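Putative nucleolar GTP-binding protein 1 (Plasmodium falciparum, PDB 2QU8) binds GDP and is probably a nucleolar GTPase of the NOG1 family, although its precise cellular role has not been established. Local coordinates at residues A[182-187]-A[193-198]; A[144-149]-A[200-205]; A[47-52]-A[78-83]. All blocks are in the same frame, centred on the assembly; numbering follows the deposited sequence.

Contact 1 (A[182-187]-A[193-198]); sequences SSFSTL and EQAKIT. With GDP (guanosine-5'-diphosphate), chain B.
Phe184 turns its ring toward Ala195 by tucking CG between its own backbone N and carbonyl carbon (chi1 51°), and one ortho carbon, CD2, then lies 3.5 Å from Ala195 CB. The methyl meets this corner of the ring obliquely. Two residues earlier on the strand, Ser182 OG, swung beside the backbone N (chi1 -79°), lies 3.6 Å from Ala195 CA, and Ser182 CB packs against Ala195 CB at 3.8 Å. The Ala195 methyl is thus touched by both residues, and the backbones come close here, with Ser182 CA and Ala195 CA 5.4 Å apart. Phe184 also meets the ring of Phe45 from helix 42-49, the planes at about 60°. Beyond it the chain turns to the nucleotide. Leu187 N donates to GDP O6 (2.9 Å) on a bent path of 140°. Thr186 OG1 lies by GDP N7, at a length too short to trust in detail, and also pairs with Asn150 ND2. Leu187 lies over one face of the guanine, its CB 3.3 Å from GDP C6 and its CD2 3.6 Å from GDP C2. A backbone amide reading O6, on the loop that leaves a sheet strand for the last helix, is characteristic of the G5 element of P-loop GTPases, which this base pocket resembles.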
loop_
_atom_site.group_PDB
_atom_site.type_symbol
_atom_site.label_atom_id
_atom_site.label_comp_id
_atom_site.label_asym_id
_atom_site.label_seq_id
_atom_site.Cartn_x
_atom_site.Cartn_y
_atom_site.Cartn_z
ATOM N N SER A 182 -4.635 9.685 2.165
ATOM C CA SER A 182 -6.022 9.513 1.724
ATOM C C SER A 182 -6.872 9.057 2.899
ATOM O O SER A 182 -6.503 8.121 3.594
ATOM C CB SER A 182 -6.131 8.466 0.612
ATOM O OG SER A 182 -5.753 8.979 -0.654
ATOM N N SER A 183 -8.009 9.708 3.111
ATOM C CA SER A 183 -8.948 9.303 4.157
ATOM C C SER A 183 -10.206 8.705 3.544
ATOM O O SER A 183 -10.704 9.198 2.530
ATOM C CB SER A 183 -9.308 10.492 5.053
ATOM O OG SER A 183 -8.138 11.048 5.629
ATOM N N PHE A 184 -10.720 7.642 4.164
ATOM C CA PHE A 184 -11.890 6.948 3.637
ATOM C C PHE A 184 -12.565 6.032 4.644
ATOM O O PHE A 184 -12.080 5.823 5.763
ATOM C CB PHE A 184 -11.547 6.150 2.361
ATOM C CG PHE A 184 -10.342 5.251 2.494
ATOM C CD1 PHE A 184 -10.478 3.944 2.981
ATOM C CD2 PHE A 184 -9.078 5.703 2.121
ATOM C CE1 PHE A 184 -9.369 3.108 3.108
ATOM C CE2 PHE A 184 -7.956 4.872 2.242
ATOM C CZ PHE A 184 -8.105 3.567 2.737
ATOM N N SER A 185 -13.705 5.500 4.230
ATOM C CA SER A 185 -14.397 4.490 4.991
ATOM C C SER A 185 -14.770 3.349 4.065
ATOM O O SER A 185 -15.590 3.523 3.170
ATOM C CB SER A 185 -15.654 5.067 5.639
ATOM O OG SER A 185 -16.485 4.018 6.112
ATOM N N THR A 186 -14.172 2.179 4.286
ATOM C CA THR A 186 -14.556 0.993 3.535
ATOM C C THR A 186 -15.900 0.407 4.020
ATOM O O THR A 186 -16.413 -0.550 3.437
ATOM C CB THR A 186 -13.418 -0.093 3.476
ATOM O OG1 THR A 186 -12.874 -0.326 4.779
ATOM C CG2 THR A 186 -12.290 0.350 2.555
ATOM N N LEU A 187 -16.476 0.979 5.077
ATOM C CA LEU A 187 -17.830 0.592 5.484
ATOM C C LEU A 187 -18.902 1.437 4.788
ATOM O O LEU A 187 -19.939 0.917 4.396
ATOM C CB LEU A 187 -18.012 0.618 7.013
ATOM C CG LEU A 187 -19.264 -0.068 7.596
ATOM C CD1 LEU A 187 -19.326 -1.575 7.273
ATOM C CD2 LEU A 187 -19.335 0.143 9.102
ATOM N N GLU A 193 -13.017 5.479 -3.680
ATOM C CA GLU A 193 -12.630 5.662 -5.078
ATOM C C GLU A 193 -11.560 6.738 -5.240
ATOM O O GLU A 193 -10.612 6.564 -6.006
ATOM C CB GLU A 193 -13.860 5.935 -5.952
ATOM C CG GLU A 193 -14.760 4.699 -6.137
ATOM C CD GLU A 193 -14.073 3.562 -6.901
ATOM O OE1 GLU A 193 -13.296 3.868 -7.836
ATOM O OE2 GLU A 193 -14.312 2.369 -6.571
ATOM N N GLN A 194 -11.693 7.830 -4.487
ATOM C CA GLN A 194 -10.655 8.868 -4.439
ATOM C C GLN A 194 -9.283 8.325 -4.024
ATOM O O GLN A 194 -8.273 8.662 -4.637
ATOM C CB GLN A 194 -11.067 10.015 -3.501
ATOM C CG GLN A 194 -12.104 10.971 -4.083
ATOM C CD GLN A 194 -11.646 11.644 -5.385
ATOM O OE1 GLN A 194 -12.445 11.827 -6.308
ATOM N NE2 GLN A 194 -10.360 11.995 -5.467
ATOM N N ALA A 195 -9.258 7.495 -2.979
ATOM C CA ALA A 195 -8.032 6.839 -2.513
ATOM C C ALA A 195 -7.398 5.960 -3.600
ATOM O O ALA A 195 -6.175 5.949 -3.776
ATOM C CB ALA A 195 -8.322 6.017 -1.273
ATOM N N LYS A 196 -8.244 5.229 -4.317
ATOM C CA LYS A 196 -7.816 4.384 -5.430
ATOM C C LYS A 196 -7.189 5.223 -6.551
ATOM O O LYS A 196 -6.150 4.862 -7.101
ATOM C CB LYS A 196 -9.005 3.582 -5.956
ATOM C CG LYS A 196 -8.652 2.554 -7.020
ATOM C CD LYS A 196 -9.891 2.116 -7.790
ATOM C CE LYS A 196 -10.343 3.167 -8.795
ATOM N NZ LYS A 196 -9.208 3.604 -9.651
ATOM N N ILE A 197 -7.817 6.353 -6.860
ATOM C CA ILE A 197 -7.314 7.294 -7.873
ATOM C C ILE A 197 -5.934 7.875 -7.524
ATOM O O ILE A 197 -5.034 7.881 -8.362
ATOM C CB ILE A 197 -8.360 8.411 -8.165
ATOM C CG1 ILE A 197 -9.612 7.789 -8.809
ATOM C CG2 ILE A 197 -7.771 9.493 -9.064
ATOM C CD1 ILE A 197 -10.877 8.614 -8.708
ATOM N N THR A 198 -5.749 8.344 -6.291
ATOM C CA THR A 198 -4.438 8.894 -5.901
ATOM C C THR A 198 -3.303 7.854 -5.888
ATOM O O THR A 198 -2.164 8.184 -6.227
ATOM C CB THR A 198 -4.469 9.774 -4.604
ATOM O OG1 THR A 198 -3.398 9.397 -3.728
ATOM C CG2 THR A 198 -5.772 9.652 -3.874
HETATM P PB GDP B . -8.330 -6.635 6.970
HETATM O O1B GDP B . -8.097 -7.775 7.948
HETATM O O2B GDP B . -7.144 -5.712 7.019
HETATM O O3B GDP B . -8.429 -7.255 5.612
HETATM O O3A GDP B . -9.655 -5.825 7.367
HETATM P PA GDP B . -11.159 -6.246 6.937
HETATM O O1A GDP B . -11.347 -7.744 7.086
HETATM O O2A GDP B . -11.459 -5.802 5.538
HETATM O "O5'" GDP B . -12.000 -5.438 8.031
HETATM C "C5'" GDP B . -11.943 -5.830 9.410
HETATM C "C4'" GDP B . -13.224 -5.427 10.128
HETATM O "O4'" GDP B . -13.425 -4.016 9.976
HETATM C "C3'" GDP B . -14.452 -6.089 9.518
HETATM O "O3'" GDP B . -15.388 -6.378 10.555
HETATM C "C2'" GDP B . -15.007 -5.020 8.603
HETATM O "O2'" GDP B . -16.397 -5.203 8.339
HETATM C "C1'" GDP B . -14.702 -3.757 9.388
HETATM N N9 GDP B . -14.548 -2.538 8.572
HETATM C C8 GDP B . -13.959 -2.466 7.361
HETATM N N7 GDP B . -13.963 -1.189 6.905
HETATM C C5 GDP B . -14.561 -0.426 7.841
HETATM C C6 GDP B . -14.885 1.012 7.995
HETATM O O6 GDP B . -14.584 1.822 7.088
HETATM N N1 GDP B . -15.516 1.405 9.116
HETATM C C2 GDP B . -15.848 0.544 10.101
HETATM N N2 GDP B . -16.477 1.020 11.207
HETATM N N3 GDP B . -15.569 -0.787 10.025
HETATM C C4 GDP B . -14.937 -1.319 8.943
#

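Contact 2 (A[144-149]-A[200-205]); sequences SIVIGF and CELLKN
Leu202 drives its CD1 methyl into strand 145-150, and that is where the packing is tight: CD1 sits 3.3 Å from Ile145 O and 3.7 Å from Val146 CG2. The valine offers this branch because CG1 takes the place anti to the backbone N (chi1 178°), leaving CG2 beside that N; the two side chains run slantwise past each other. The second leucine methyl, CD2, lies by Ser144 OG at 3.7 Å, and Ser144 CB closes on CD1 at 3.8 Å, so both leucine methyls lie against Ser144, and CD1 goes on to Val146. All of this is buried. Round the helix the character changes, for Glu201 and Asn205 lie exposed and Lys204 is partly so. Lys204 curls back on its own helix, where NZ donates to Cys200 O at 2.9 Å, arriving from above the carbonyl plane, 43° out of it. Cys200 O thereby holds two donors, the other being Lys204 N in the ordinary helical bond. The same ammonium reaches Tyr78 OH, on strand 76-82. A single leucine of the C-terminal helix packed on an inner parallel strand is the plain helix-on-sheet packing of the alpha/beta Rossmann-like GTPase fold.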
loop_
_atom_site.group_PDB
_atom_site.type_symbol
_atom_site.label_atom_id
_atom_site.label_comp_id
_atom_site.label_asym_id
_atom_site.label_seq_id
_atom_site.Cartn_x
_atom_site.Cartn_y
_atom_site.Cartn_z
ATOM N N SER A 144 6.567 4.506 -4.337
ATOM C CA SER A 144 5.556 5.407 -3.813
ATOM C C SER A 144 4.653 4.712 -2.798
ATOM O O SER A 144 4.451 3.499 -2.856
ATOM C CB SER A 144 4.718 5.973 -4.949
ATOM O OG SER A 144 5.297 7.171 -5.423
ATOM N N ILE A 145 4.126 5.502 -1.865
ATOM C CA ILE A 145 3.248 5.007 -0.809
ATOM C C ILE A 145 2.071 5.949 -0.637
ATOM O O ILE A 145 2.242 7.170 -0.598
ATOM C CB ILE A 145 4.002 4.876 0.558
ATOM C CG1 ILE A 145 5.218 3.947 0.430
ATOM C CG2 ILE A 145 3.044 4.401 1.679
ATOM C CD1 ILE A 145 6.215 4.015 1.587
ATOM N N VAL A 146 0.872 5.389 -0.553
ATOM C CA VAL A 146 -0.267 6.145 -0.058
ATOM C C VAL A 146 -0.547 5.656 1.363
ATOM O O VAL A 146 -0.610 4.451 1.604
ATOM C CB VAL A 146 -1.520 5.987 -0.958
ATOM C CG1 VAL A 146 -2.702 6.755 -0.389
ATOM C CG2 VAL A 146 -1.223 6.455 -2.381
ATOM N N ILE A 147 -0.677 6.590 2.305
ATOM C CA ILE A 147 -1.126 6.242 3.649
ATOM C C ILE A 147 -2.628 6.433 3.670
ATOM O O ILE A 147 -3.122 7.548 3.476
ATOM C CB ILE A 147 -0.479 7.113 4.773
ATOM C CG1 ILE A 147 1.056 7.085 4.712
ATOM C CG2 ILE A 147 -0.990 6.683 6.151
ATOM C CD1 ILE A 147 1.705 5.768 5.070
ATOM N N GLY A 148 -3.352 5.338 3.874
ATOM C CA GLY A 148 -4.800 5.394 3.934
ATOM C C GLY A 148 -5.273 5.469 5.367
ATOM O O GLY A 148 -4.943 4.604 6.179
ATOM N N PHE A 149 -6.025 6.513 5.691
ATOM C CA PHE A 149 -6.679 6.603 6.991
ATOM C C PHE A 149 -8.106 6.114 6.852
ATOM O O PHE A 149 -8.957 6.789 6.276
ATOM C CB PHE A 149 -6.602 8.020 7.560
ATOM C CG PHE A 149 -5.206 8.520 7.679
ATOM C CD1 PHE A 149 -4.710 9.450 6.779
ATOM C CD2 PHE A 149 -4.356 8.011 8.656
ATOM C CE1 PHE A 149 -3.392 9.896 6.875
ATOM C CE2 PHE A 149 -3.044 8.452 8.757
ATOM C CZ PHE A 149 -2.564 9.394 7.862
ATOM N N CYS A 200 -3.112 5.188 -7.997
ATOM C CA CYS A 200 -2.799 5.005 -9.413
ATOM C C CYS A 200 -1.905 6.113 -9.971
ATOM O O CYS A 200 -0.869 5.826 -10.565
ATOM C CB CYS A 200 -4.086 4.877 -10.230
ATOM S SG CYS A 200 -5.030 3.384 -9.831
ATOM N N GLU A 201 -2.296 7.367 -9.752
ATOM C CA GLU A 201 -1.514 8.512 -10.223
ATOM C C GLU A 201 -0.136 8.651 -9.564
ATOM O O GLU A 201 0.806 9.099 -10.216
ATOM C CB GLU A 201 -2.322 9.815 -10.131
ATOM C CG GLU A 201 -2.757 10.395 -11.505
ATOM C CD GLU A 201 -3.866 9.599 -12.200
ATOM O OE1 GLU A 201 -5.052 9.979 -12.059
ATOM O OE2 GLU A 201 -3.559 8.598 -12.889
ATOM N N LEU A 202 -0.011 8.256 -8.292
ATOM C CA LEU A 202 1.301 8.190 -7.642
ATOM C C LEU A 202 2.204 7.185 -8.350
ATOM O O LEU A 202 3.411 7.406 -8.477
ATOM C CB LEU A 202 1.194 7.818 -6.158
ATOM C CG LEU A 202 1.523 8.839 -5.062
ATOM C CD1 LEU A 202 1.831 8.089 -3.768
ATOM C CD2 LEU A 202 2.696 9.763 -5.413
ATOM N N LEU A 203 1.604 6.085 -8.802
ATOM C CA LEU A 203 2.310 5.065 -9.570
ATOM C C LEU A 203 2.798 5.643 -10.897
ATOM O O LEU A 203 3.974 5.504 -11.243
ATOM C CB LEU A 203 1.397 3.859 -9.839
ATOM C CG LEU A 203 1.948 2.427 -9.752
ATOM C CD1 LEU A 203 1.104 1.488 -10.601
ATOM C CD2 LEU A 203 3.419 2.313 -10.119
ATOM N N LYS A 204 1.891 6.294 -11.626
ATOM C CA LYS A 204 2.227 6.929 -12.904
ATOM C C LYS A 204 3.442 7.833 -12.732
ATOM O O LYS A 204 4.456 7.650 -13.404
ATOM C CB LYS A 204 1.046 7.739 -13.456
ATOM C CG LYS A 204 -0.306 7.006 -13.533
ATOM C CD LYS A 204 -0.372 5.944 -14.639
ATOM C CE LYS A 204 0.079 4.568 -14.140
ATOM N NZ LYS A 204 -0.695 4.110 -12.935
ATOM N N ASN A 205 3.340 8.781 -11.803
ATOM C CA ASN A 205 4.419 9.734 -11.538
ATOM C C ASN A 205 5.759 9.077 -11.222
ATOM O O ASN A 205 6.807 9.562 -11.653
ATOM C CB ASN A 205 4.020 10.711 -10.431
ATOM C CG ASN A 205 2.825 11.574 -10.815
ATOM O OD1 ASN A 205 2.037 11.971 -9.957
ATOM N ND2 ASN A 205 2.682 11.866 -12.110
#

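Contact 3 (A[47-52]-A[78-83]); sequences NIVSRA and YQIIDT
Val49 and Ile80 meet at about a right angle, the short fork of the valine lying across the longer isoleucine side chain. A single valine branch, CG2, does the touching, 4.0 Å from Ile80 CD1 and 4.1 Å from Ile80 CG2, so it rests against both methyl ends of its partner. Ile80 reaches out this way because CG1 stands anti to the backbone N (chi1 179°), which places CD1 against Val49 CG2. Ser50 adds a looser touch, its CB 4.5 Å from Ile80 CG2, while its hydroxyl bonds back to Met46 O. Behind this apolar patch the helix is closed by a Schellman motif. Arg51 has a positive phi, Ala52 N bonds to Asn47 O at 2.9 Å, and Arg51 N makes a longer bond to Ile48 O. The arginine side chain folds over the same end, with NH2 giving Ile48 O a 2.8 Å bond whose partner lies in the guanidinium plane; the two donors come to that oxygen from opposite faces of its carbonyl. Phe45 and Phe71 also cover Ile80. The pairing sets the helix that follows the probable P-loop against the strand whose end opens the Asp-Thr-Pro-Gly sequence, the likely G3 motif of a P-loop GTPase.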
loop_
_atom_site.group_PDB
_atom_site.type_symbol
_atom_site.label_atom_id
_atom_site.label_comp_id
_atom_site.label_asym_id
_atom_site.label_seq_id
_atom_site.Cartn_x
_atom_site.Cartn_y
_atom_site.Cartn_z
ATOM N N ASN A 47 -11.848 -5.699 -2.156
ATOM C CA ASN A 47 -13.154 -6.144 -2.674
ATOM C C ASN A 47 -14.016 -5.045 -3.290
ATOM O O ASN A 47 -14.631 -5.245 -4.334
ATOM C CB ASN A 47 -13.939 -6.880 -1.597
ATOM C CG ASN A 47 -13.424 -8.278 -1.375
ATOM O OD1 ASN A 47 -13.150 -8.673 -0.246
ATOM N ND2 ASN A 47 -13.268 -9.032 -2.457
ATOM N N ILE A 48 -14.058 -3.892 -2.638
ATOM C CA ILE A 48 -14.808 -2.748 -3.152
ATOM C C ILE A 48 -14.304 -2.293 -4.529
ATOM O O ILE A 48 -15.084 -2.237 -5.487
ATOM C CB ILE A 48 -14.809 -1.590 -2.136
ATOM C CG1 ILE A 48 -15.663 -1.975 -0.931
ATOM C CG2 ILE A 48 -15.347 -0.300 -2.764
ATOM C CD1 ILE A 48 -15.329 -1.217 0.317
ATOM N N VAL A 49 -13.008 -1.997 -4.633
ATOM C CA VAL A 49 -12.444 -1.415 -5.856
ATOM C C VAL A 49 -12.366 -2.410 -7.014
ATOM O O VAL A 49 -12.385 -2.015 -8.171
ATOM C CB VAL A 49 -11.060 -0.728 -5.618
ATOM C CG1 VAL A 49 -11.173 0.330 -4.527
ATOM C CG2 VAL A 49 -9.959 -1.754 -5.286
ATOM N N SER A 50 -12.294 -3.700 -6.705
ATOM C CA SER A 50 -12.226 -4.705 -7.755
ATOM C C SER A 50 -13.597 -5.322 -8.079
ATOM O O SER A 50 -13.688 -6.214 -8.924
ATOM C CB SER A 50 -11.230 -5.800 -7.382
ATOM O OG SER A 50 -11.733 -6.545 -6.302
ATOM N N ARG A 51 -14.648 -4.827 -7.421
ATOM C CA ARG A 51 -15.993 -5.423 -7.476
ATOM C C ARG A 51 -15.926 -6.934 -7.247
ATOM O O ARG A 51 -16.581 -7.715 -7.945
ATOM C CB ARG A 51 -16.704 -5.099 -8.798
ATOM C CG ARG A 51 -16.722 -3.621 -9.176
ATOM C CD ARG A 51 -17.477 -2.800 -8.154
ATOM N NE ARG A 51 -17.804 -1.452 -8.622
ATOM C CZ ARG A 51 -17.290 -0.325 -8.129
ATOM N NH1 ARG A 51 -17.671 0.840 -8.634
ATOM N NH2 ARG A 51 -16.399 -0.355 -7.139
ATOM N N ALA A 52 -15.110 -7.324 -6.268
ATOM C CA ALA A 52 -14.850 -8.729 -5.923
ATOM C C ALA A 52 -14.289 -9.603 -7.054
ATOM O O ALA A 52 -14.360 -10.840 -6.983
ATOM C CB ALA A 52 -16.090 -9.381 -5.275
ATOM N N TYR A 78 -5.425 -2.745 -13.767
ATOM C CA TYR A 78 -4.729 -2.787 -12.487
ATOM C C TYR A 78 -4.998 -4.078 -11.731
ATOM O O TYR A 78 -6.042 -4.707 -11.894
ATOM C CB TYR A 78 -5.155 -1.608 -11.615
ATOM C CG TYR A 78 -4.673 -0.256 -12.100
ATOM C CD1 TYR A 78 -3.477 0.282 -11.635
ATOM C CD2 TYR A 78 -5.422 0.489 -13.015
ATOM C CE1 TYR A 78 -3.023 1.519 -12.079
ATOM C CE2 TYR A 78 -4.980 1.740 -13.462
ATOM C CZ TYR A 78 -3.782 2.244 -12.991
ATOM O OH TYR A 78 -3.333 3.474 -13.430
ATOM N N GLN A 79 -4.037 -4.465 -10.903
ATOM C CA GLN A 79 -4.299 -5.456 -9.874
ATOM C C GLN A 79 -4.104 -4.848 -8.488
ATOM O O GLN A 79 -3.394 -3.860 -8.320
ATOM C CB GLN A 79 -3.455 -6.712 -10.074
ATOM C CG GLN A 79 -1.955 -6.485 -10.100
ATOM C CD GLN A 79 -1.193 -7.664 -10.688
ATOM O OE1 GLN A 79 -1.786 -8.572 -11.271
ATOM N NE2 GLN A 79 0.128 -7.649 -10.539
ATOM N N ILE A 80 -4.769 -5.422 -7.499
ATOM C CA ILE A 80 -4.589 -4.991 -6.132
ATOM C C ILE A 80 -4.412 -6.238 -5.261
ATOM O O ILE A 80 -5.245 -7.142 -5.281
ATOM C CB ILE A 80 -5.726 -4.024 -5.663
ATOM C CG1 ILE A 80 -5.525 -3.609 -4.201
ATOM C CG2 ILE A 80 -7.147 -4.602 -5.979
ATOM C CD1 ILE A 80 -6.333 -2.385 -3.778
ATOM N N ILE A 81 -3.297 -6.290 -4.541
ATOM C CA ILE A 81 -2.887 -7.497 -3.829
ATOM C C ILE A 81 -2.970 -7.326 -2.315
ATOM O O ILE A 81 -2.535 -6.311 -1.759
ATOM C CB ILE A 81 -1.469 -7.956 -4.261
ATOM C CG1 ILE A 81 -1.436 -8.187 -5.780
ATOM C CG2 ILE A 81 -1.060 -9.245 -3.543
ATOM C CD1 ILE A 81 -0.053 -8.382 -6.347
ATOM N N ASP A 82 -3.534 -8.338 -1.663
ATOM C CA ASP A 82 -3.663 -8.380 -0.216
ATOM C C ASP A 82 -2.999 -9.684 0.231
ATOM O O ASP A 82 -3.328 -10.758 -0.273
ATOM C CB ASP A 82 -5.159 -8.338 0.186
ATOM C CG ASP A 82 -5.376 -8.269 1.704
ATOM O OD1 ASP A 82 -4.557 -7.654 2.413
ATOM O OD2 ASP A 82 -6.390 -8.814 2.196
ATOM N N THR A 83 -2.047 -9.580 1.150
ATOM C CA THR A 83 -1.333 -10.753 1.658
ATOM C C THR A 83 -1.432 -10.834 3.172
ATOM O O THR A 83 -0.469 -10.524 3.869
ATOM C CB THR A 83 0.162 -10.752 1.244
ATOM O OG1 THR A 83 0.756 -9.498 1.597
ATOM C CG2 THR A 83 0.298 -10.945 -0.232
#

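Overall arrangement
All three contacts seat helices on one mixed sheet. Contacts 1 and 2 share helix 192-222 and the neighbouring strands 179-183 and 145-150; their centres are about 11 Å apart, and Ser182 O to Phe149 N (2.7 Å) and Phe184 N to Phe149 O (2.9 Å) probably join them by hydrogen bonds. Contact 3 comes earlier in the chain, its centre about 13 Å from that of contact 1 and about 15 Å from that of contact 2. It meets contact 1 where Lys196 CD packs on Val49 CB at 3.8 Å, and contact 2 where Cys200 SG lies 3.5 Å from Tyr78 CE1. Segment 182-187 of contact 1 binds GDP directly, whereas the Ile80 side chain lies about 11 Å from it.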